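Local coordinates for sensor protein (Pseudomonas syringae pv. tomato, PDB 2R8R), which is the N-terminal P-loop-type domain of KdpD, a membrane sensor that probably uses ATP to phosphorylate itself on histidine in a two-component system, at residues L81-E92 with E112-T123. Residues are numbered along the deposited sequence; the frame is centred on the assembly and turned at random.
Sequences LKAAPSLVLVDE and ELLAAGIDVYTT
Ser86 O accepts Asp119 N at 2.9 Å and so starts a parallel ladder between strands 87-90 and 119-125. From there the bonds alternate: Val88 N gives to Asp119 O, Tyr121 N to Val88 O, and Val90 N to Tyr121 O. A water donates to both Ser86 O and Gly117 O, bridging the two segments just ahead of their strands. From Val90 O onward, threonine hydroxyls replace the amide-to-carbonyl ladder. Thr122 OG1 sits anti to its own backbone N (chi1 -164°), which lets the hydroxyl reach across and donate to Val90 O at 2.6 Å. Thr123 OG1 does two jobs, donating to the anti lone pair of Asp91 OD1 (2.6 Å) and accepting Glu92 N (3.0 Å). Asp91 OD1 also bonds Thr20 of the probable Walker A loop, so the carboxylate joins the end of strand 87-90 and Thr123, inside strand 119-125, to the probable phosphate-binding loop; the Asp91 side chain lies about 6 Å from a bound sulfate.

Helix 106-115 joins the two strands in a beta-alpha-beta crossover within the parallel sheet of a P-loop-type fold; Gly117, with positive phi, closes that helix in a Schellman motif.

Apolar contacts line both faces of the sheet. On the face of Leu87, Leu89 and Tyr121, the leucine 87 side chain crosses the tyrosine at about a right angle, its CD1 over one ring face but offset toward the rim, a CH-pi contact 3.8 Å from the centroid and 27° off the normal. Leu89 CD2 rests against Tyr121 CB. On the other face, Val88 CG2 and Ile118 CG2 press together at a tight 3.4 Å. Between the helix ends, Leu81 forks: CD2 packs on Ala116 CB (3.8 Å), and CD1 lies against the carboxylate carbon of Glu112.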
ATOM      1  N   LEU A  81       9.770 -16.167  -3.602  1.00 20.42           N
ATOM      2  CA  LEU A  81       9.252 -17.514  -3.389  1.00 21.30           C
ATOM      3  C   LEU A  81      10.412 -18.465  -3.201  1.00 22.28           C
ATOM      4  O   LEU A  81      10.330 -19.394  -2.398  1.00 22.44           O
ATOM      5  CB  LEU A  81       8.363 -17.978  -4.542  1.00 20.35           C
ATOM      6  CG  LEU A  81       6.986 -17.326  -4.622  1.00 21.43           C
ATOM      7  CD1 LEU A  81       6.380 -17.503  -6.023  1.00 20.49           C
ATOM      8  CD2 LEU A  81       6.024 -17.864  -3.540  1.00 18.27           C
ATOM      9  N   LYS A  82      11.503 -18.208  -3.922  1.00 23.77           N
ATOM     10  CA  LYS A  82      12.690 -19.037  -3.808  1.00 25.05           C
ATOM     11  C   LYS A  82      13.399 -18.870  -2.460  1.00 23.85           C
ATOM     12  O   LYS A  82      13.758 -19.863  -1.815  1.00 24.87           O
ATOM     13  CB  LYS A  82      13.646 -18.782  -4.966  1.00 25.42           C
ATOM     14  CG  LYS A  82      13.268 -19.547  -6.250  1.00 28.20           C
ATOM     15  CD  LYS A  82      14.422 -19.528  -7.321  1.00 28.56           C
ATOM     16  CE  LYS A  82      13.924 -19.836  -8.788  1.00 29.73           C
ATOM     17  NZ  LYS A  82      13.394 -18.614  -9.518  1.00 31.01           N
ATOM     18  N   ALA A  83      13.594 -17.627  -2.037  1.00 22.65           N
ATOM     19  CA  ALA A  83      14.259 -17.333  -0.764  1.00 21.16           C
ATOM     20  C   ALA A  83      13.397 -17.727   0.448  1.00 20.73           C
ATOM     21  O   ALA A  83      13.913 -17.970   1.539  1.00 20.23           O
ATOM     22  CB  ALA A  83      14.608 -15.876  -0.710  1.00 20.65           C
ATOM     23  N   ALA A  84      12.080 -17.752   0.237  1.00 20.60           N
ATOM     24  CA  ALA A  84      11.076 -18.039   1.268  1.00 20.65           C
ATOM     25  C   ALA A  84      11.299 -17.336   2.612  1.00 20.24           C
ATOM     26  O   ALA A  84      11.485 -17.993   3.623  1.00 19.88           O
ATOM     27  CB  ALA A  84      10.945 -19.562   1.481  1.00 20.39           C
ATOM     28  N   PRO A  85      11.233 -15.995   2.638  1.00 20.30           N
ATOM     29  CA  PRO A  85      11.333 -15.306   3.930  1.00 19.62           C
ATOM     30  C   PRO A  85      10.116 -15.616   4.802  1.00 18.48           C
ATOM     31  O   PRO A  85       9.090 -16.167   4.344  1.00 18.45           O
ATOM     32  CB  PRO A  85      11.294 -13.789   3.560  1.00 20.04           C
ATOM     33  CG  PRO A  85      11.311 -13.708   2.123  1.00 21.04           C
ATOM     34  CD  PRO A  85      10.950 -15.062   1.541  1.00 21.18           C
ATOM     35  N   SER A  86      10.207 -15.233   6.050  1.00 17.16           N
ATOM     36  CA  SER A  86       9.098 -15.463   6.943  1.00 16.89           C
ATOM     37  C   SER A  86       7.994 -14.386   6.749  1.00 16.55           C
ATOM     38  O   SER A  86       6.803 -14.713   6.837  1.00 16.07           O
ATOM     39  CB  SER A  86       9.622 -15.510   8.357  1.00 16.27           C
ATOM     40  OG  SER A  86       8.585 -15.362   9.279  1.00 19.73           O
ATOM     41  N   LEU A  87       8.415 -13.132   6.495  1.00 15.85           N
ATOM     42  CA  LEU A  87       7.539 -11.961   6.329  1.00 15.50           C
ATOM     43  C   LEU A  87       7.994 -11.150   5.140  1.00 16.09           C
ATOM     44  O   LEU A  87       9.169 -10.796   5.042  1.00 16.73           O
ATOM     45  CB  LEU A  87       7.605 -11.064   7.557  1.00 15.57           C
ATOM     46  CG  LEU A  87       6.781  -9.747   7.596  1.00 15.03           C
ATOM     47  CD1 LEU A  87       5.272  -9.997   7.339  1.00 10.03           C
ATOM     48  CD2 LEU A  87       7.005  -9.021   8.917  1.00 13.38           C
ATOM     49  N   VAL A  88       7.073 -10.863   4.216  1.00 16.71           N
ATOM     50  CA  VAL A  88       7.362  -9.948   3.088  1.00 15.56           C
ATOM     51  C   VAL A  88       6.541  -8.663   3.214  1.00 15.48           C
ATOM     52  O   VAL A  88       5.335  -8.693   3.488  1.00 15.30           O
ATOM     53  CB  VAL A  88       7.187 -10.613   1.685  1.00 15.51           C
ATOM     54  CG1 VAL A  88       7.528  -9.636   0.560  1.00 13.40           C
ATOM     55  CG2 VAL A  88       8.092 -11.815   1.574  1.00 13.76           C
ATOM     56  N   LEU A  89       7.233  -7.534   3.059  1.00 14.74           N
ATOM     57  CA  LEU A  89       6.598  -6.223   3.048  1.00 14.73           C
ATOM     58  C   LEU A  89       6.286  -5.789   1.624  1.00 14.39           C
ATOM     59  O   LEU A  89       7.178  -5.770   0.742  1.00 15.28           O
ATOM     60  CB  LEU A  89       7.495  -5.179   3.715  1.00 14.65           C
ATOM     61  CG  LEU A  89       8.081  -5.622   5.048  1.00 14.72           C
ATOM     62  CD1 LEU A  89       8.861  -4.439   5.619  1.00 13.75           C
ATOM     63  CD2 LEU A  89       6.994  -6.128   5.985  1.00 11.81           C
ATOM     64  N   VAL A  90       5.013  -5.480   1.408  1.00 13.94           N
ATOM     65  CA  VAL A  90       4.459  -5.190   0.062  1.00 13.50           C
ATOM     66  C   VAL A  90       3.525  -3.962   0.113  1.00 14.01           C
ATOM     67  O   VAL A  90       2.369  -4.074   0.535  1.00 13.56           O
ATOM     68  CB  VAL A  90       3.683  -6.397  -0.503  1.00 13.66           C
ATOM     69  CG1 VAL A  90       3.095  -6.077  -1.931  1.00 12.26           C
ATOM     70  CG2 VAL A  90       4.569  -7.669  -0.517  1.00 12.40           C
ATOM     71  N   ASP A  91       4.053  -2.790  -0.266  1.00 14.22           N
ATOM     72  CA  ASP A  91       3.242  -1.584  -0.421  1.00 15.22           C
ATOM     73  C   ASP A  91       2.219  -1.743  -1.535  1.00 15.50           C
ATOM     74  O   ASP A  91       2.454  -2.458  -2.499  1.00 15.84           O
ATOM     75  CB  ASP A  91       4.121  -0.340  -0.664  1.00 15.12           C
ATOM     76  CG  ASP A  91       4.277   0.511   0.589  1.00 19.23           C
ATOM     77  OD1 ASP A  91       3.250   0.770   1.271  1.00 21.44           O
ATOM     78  OD2 ASP A  91       5.414   0.940   0.883  1.00 21.55           O
ATOM     79  N   GLU A  92       1.060  -1.120  -1.360  1.00 15.89           N
ATOM     80  CA  GLU A  92       0.096  -0.932  -2.434  1.00 16.39           C
ATOM     81  C   GLU A  92      -0.627  -2.181  -2.941  1.00 15.82           C
ATOM     82  O   GLU A  92      -0.385  -2.655  -4.052  1.00 15.71           O
ATOM     83  CB  GLU A  92       0.721  -0.101  -3.561  1.00 16.00           C
ATOM     84  CG  GLU A  92       1.011   1.310  -3.012  1.00 17.96           C
ATOM     85  CD  GLU A  92       1.694   2.285  -3.970  1.00 20.09           C
ATOM     86  OE1 GLU A  92       1.790   1.997  -5.206  1.00 26.34           O
ATOM     87  OE2 GLU A  92       2.120   3.360  -3.446  1.00 24.81           O
ATOM     88  N   GLU A 112      -0.190 -15.584  -3.606  1.00 14.59           N
ATOM     89  CA  GLU A 112       0.801 -16.630  -3.897  1.00 14.69           C
ATOM     90  C   GLU A 112       1.864 -16.792  -2.818  1.00 14.22           C
ATOM     91  O   GLU A 112       2.255 -17.902  -2.492  1.00 14.25           O
ATOM     92  CB  GLU A 112       1.522 -16.400  -5.243  1.00 14.26           C
ATOM     93  CG  GLU A 112       2.209 -17.651  -5.732  1.00 13.81           C
ATOM     94  CD  GLU A 112       2.859 -17.551  -7.084  1.00 15.99           C
ATOM     95  OE1 GLU A 112       3.106 -16.429  -7.570  1.00 18.87           O
ATOM     96  OE2 GLU A 112       3.145 -18.639  -7.666  1.00 17.26           O
ATOM     97  N   LEU A 113       2.347 -15.673  -2.292  1.00 13.92           N
ATOM     98  CA  LEU A 113       3.284 -15.683  -1.156  1.00 12.66           C
ATOM     99  C   LEU A 113       2.606 -16.318   0.033  1.00 12.17           C
ATOM    100  O   LEU A 113       3.191 -17.118   0.703  1.00 11.62           O
ATOM    101  CB  LEU A 113       3.709 -14.252  -0.775  1.00 12.30           C
ATOM    102  CG  LEU A 113       4.527 -13.479  -1.819  1.00 11.96           C
ATOM    103  CD1 LEU A 113       4.507 -12.009  -1.482  1.00  9.95           C
ATOM    104  CD2 LEU A 113       5.954 -14.083  -1.883  1.00 11.96           C
ATOM    105  N   LEU A 114       1.364 -15.926   0.288  1.00 12.46           N
ATOM    106  CA  LEU A 114       0.593 -16.417   1.422  1.00 12.99           C
ATOM    107  C   LEU A 114       0.316 -17.931   1.339  1.00 13.59           C
ATOM    108  O   LEU A 114       0.370 -18.618   2.357  1.00 13.31           O
ATOM    109  CB  LEU A 114      -0.718 -15.640   1.530  1.00 13.51           C
ATOM    110  CG  LEU A 114      -0.698 -14.160   1.947  1.00 11.97           C
ATOM    111  CD1 LEU A 114      -2.146 -13.563   1.755  1.00  9.78           C
ATOM    112  CD2 LEU A 114      -0.244 -14.051   3.340  1.00 10.05           C
ATOM    113  N   ALA A 115       0.064 -18.438   0.120  1.00 14.06           N
ATOM    114  CA  ALA A 115      -0.126 -19.884  -0.115  1.00 13.88           C
ATOM    115  C   ALA A 115       1.169 -20.669   0.100  1.00 14.09           C
ATOM    116  O   ALA A 115       1.119 -21.841   0.439  1.00 15.03           O
ATOM    117  CB  ALA A 115      -0.706 -20.164  -1.523  1.00 13.03           C
ATOM    118  N   ALA A 116       2.311 -20.007  -0.073  1.00 14.01           N
ATOM    119  CA  ALA A 116       3.637 -20.582   0.203  1.00 13.62           C
ATOM    120  C   ALA A 116       4.017 -20.497   1.676  1.00 13.51           C
ATOM    121  O   ALA A 116       5.101 -20.918   2.048  1.00 14.82           O
ATOM    122  CB  ALA A 116       4.729 -19.911  -0.665  1.00 12.14           C
ATOM    123  N   GLY A 117       3.128 -19.976   2.515  1.00 13.66           N
ATOM    124  CA  GLY A 117       3.345 -19.897   3.945  1.00 13.38           C
ATOM    125  C   GLY A 117       4.100 -18.653   4.388  1.00 13.00           C
ATOM    126  O   GLY A 117       4.545 -18.564   5.517  1.00 13.19           O
ATOM    127  N   ILE A 118       4.278 -17.704   3.480  1.00 13.28           N
ATOM    128  CA  ILE A 118       4.976 -16.460   3.772  1.00 13.47           C
ATOM    129  C   ILE A 118       3.945 -15.447   4.303  1.00 13.70           C
ATOM    130  O   ILE A 118       2.891 -15.221   3.695  1.00 13.74           O
ATOM    131  CB  ILE A 118       5.736 -15.935   2.498  1.00 14.12           C
ATOM    132  CG1 ILE A 118       6.736 -17.015   2.007  1.00 15.20           C
ATOM    133  CG2 ILE A 118       6.451 -14.542   2.747  1.00 12.48           C
ATOM    134  CD1 ILE A 118       7.210 -16.813   0.556  1.00 11.97           C
ATOM    135  N   ASP A 119       4.245 -14.854   5.451  1.00 13.41           N
ATOM    136  CA  ASP A 119       3.439 -13.750   5.975  1.00 13.85           C
ATOM    137  C   ASP A 119       3.656 -12.505   5.130  1.00 12.88           C
ATOM    138  O   ASP A 119       4.749 -12.280   4.596  1.00 13.49           O
ATOM    139  CB  ASP A 119       3.812 -13.446   7.444  1.00 13.71           C
ATOM    140  CG  ASP A 119       3.495 -14.604   8.390  1.00 14.66           C
ATOM    141  OD1 ASP A 119       2.466 -15.298   8.215  1.00 13.22           O
ATOM    142  OD2 ASP A 119       4.284 -14.806   9.328  1.00 15.60           O
ATOM    143  N   VAL A 120       2.604 -11.699   5.011  1.00 12.58           N
ATOM    144  CA  VAL A 120       2.660 -10.461   4.278  1.00 11.55           C
ATOM    145  C   VAL A 120       2.078  -9.279   5.049  1.00 11.95           C
ATOM    146  O   VAL A 120       0.990  -9.367   5.627  1.00 11.12           O
ATOM    147  CB  VAL A 120       1.978 -10.564   2.878  1.00 11.93           C
ATOM    148  CG1 VAL A 120       2.041  -9.196   2.200  1.00  8.47           C
ATOM    149  CG2 VAL A 120       2.655 -11.653   1.978  1.00  9.21           C
ATOM    150  N   TYR A 121       2.825  -8.171   5.058  1.00 11.86           N
ATOM    151  CA  TYR A 121       2.301  -6.851   5.496  1.00 11.67           C
ATOM    152  C   TYR A 121       2.092  -6.028   4.232  1.00 11.17           C
ATOM    153  O   TYR A 121       2.906  -6.078   3.314  1.00 10.56           O
ATOM    154  CB  TYR A 121       3.298  -6.097   6.397  1.00 11.52           C
ATOM    155  CG  TYR A 121       3.476  -6.592   7.835  1.00 12.10           C
ATOM    156  CD1 TYR A 121       2.868  -7.740   8.300  1.00 10.55           C
ATOM    157  CD2 TYR A 121       4.310  -5.886   8.726  1.00 12.79           C
ATOM    158  CE1 TYR A 121       3.065  -8.191   9.614  1.00 10.39           C
ATOM    159  CE2 TYR A 121       4.496  -6.319  10.036  1.00 12.95           C
ATOM    160  CZ  TYR A 121       3.859  -7.472  10.475  1.00 11.70           C
ATOM    161  OH  TYR A 121       4.041  -7.877  11.782  1.00 12.72           O
ATOM    162  N   THR A 122       0.983  -5.299   4.178  1.00 11.55           N
ATOM    163  CA  THR A 122       0.649  -4.491   3.002  1.00 11.83           C
ATOM    164  C   THR A 122      -0.054  -3.209   3.407  1.00 12.16           C
ATOM    165  O   THR A 122      -0.521  -3.076   4.523  1.00 12.97           O
ATOM    166  CB  THR A 122      -0.204  -5.315   1.935  1.00 12.22           C
ATOM    167  OG1 THR A 122      -0.186  -4.635   0.673  1.00 10.38           O
ATOM    168  CG2 THR A 122      -1.663  -5.533   2.380  1.00 10.36           C
ATOM    169  N   THR A 123      -0.095  -2.257   2.488  1.00 13.09           N
ATOM    170  CA  THR A 123      -0.789  -0.982   2.694  1.00 13.18           C
ATOM    171  C   THR A 123      -1.819  -0.787   1.588  1.00 13.58           C
ATOM    172  O   THR A 123      -1.630  -1.247   0.460  1.00 14.87           O
ATOM    173  CB  THR A 123       0.196   0.161   2.662  1.00 12.61           C
ATOM    174  OG1 THR A 123       0.753   0.221   1.354  1.00 12.17           O
ATOM    175  CG2 THR A 123       1.326  -0.072   3.694  1.00 11.69           C
TER
HETATM  176  O   HOH W   1       5.947 -17.334   7.553  1.00 19.71           O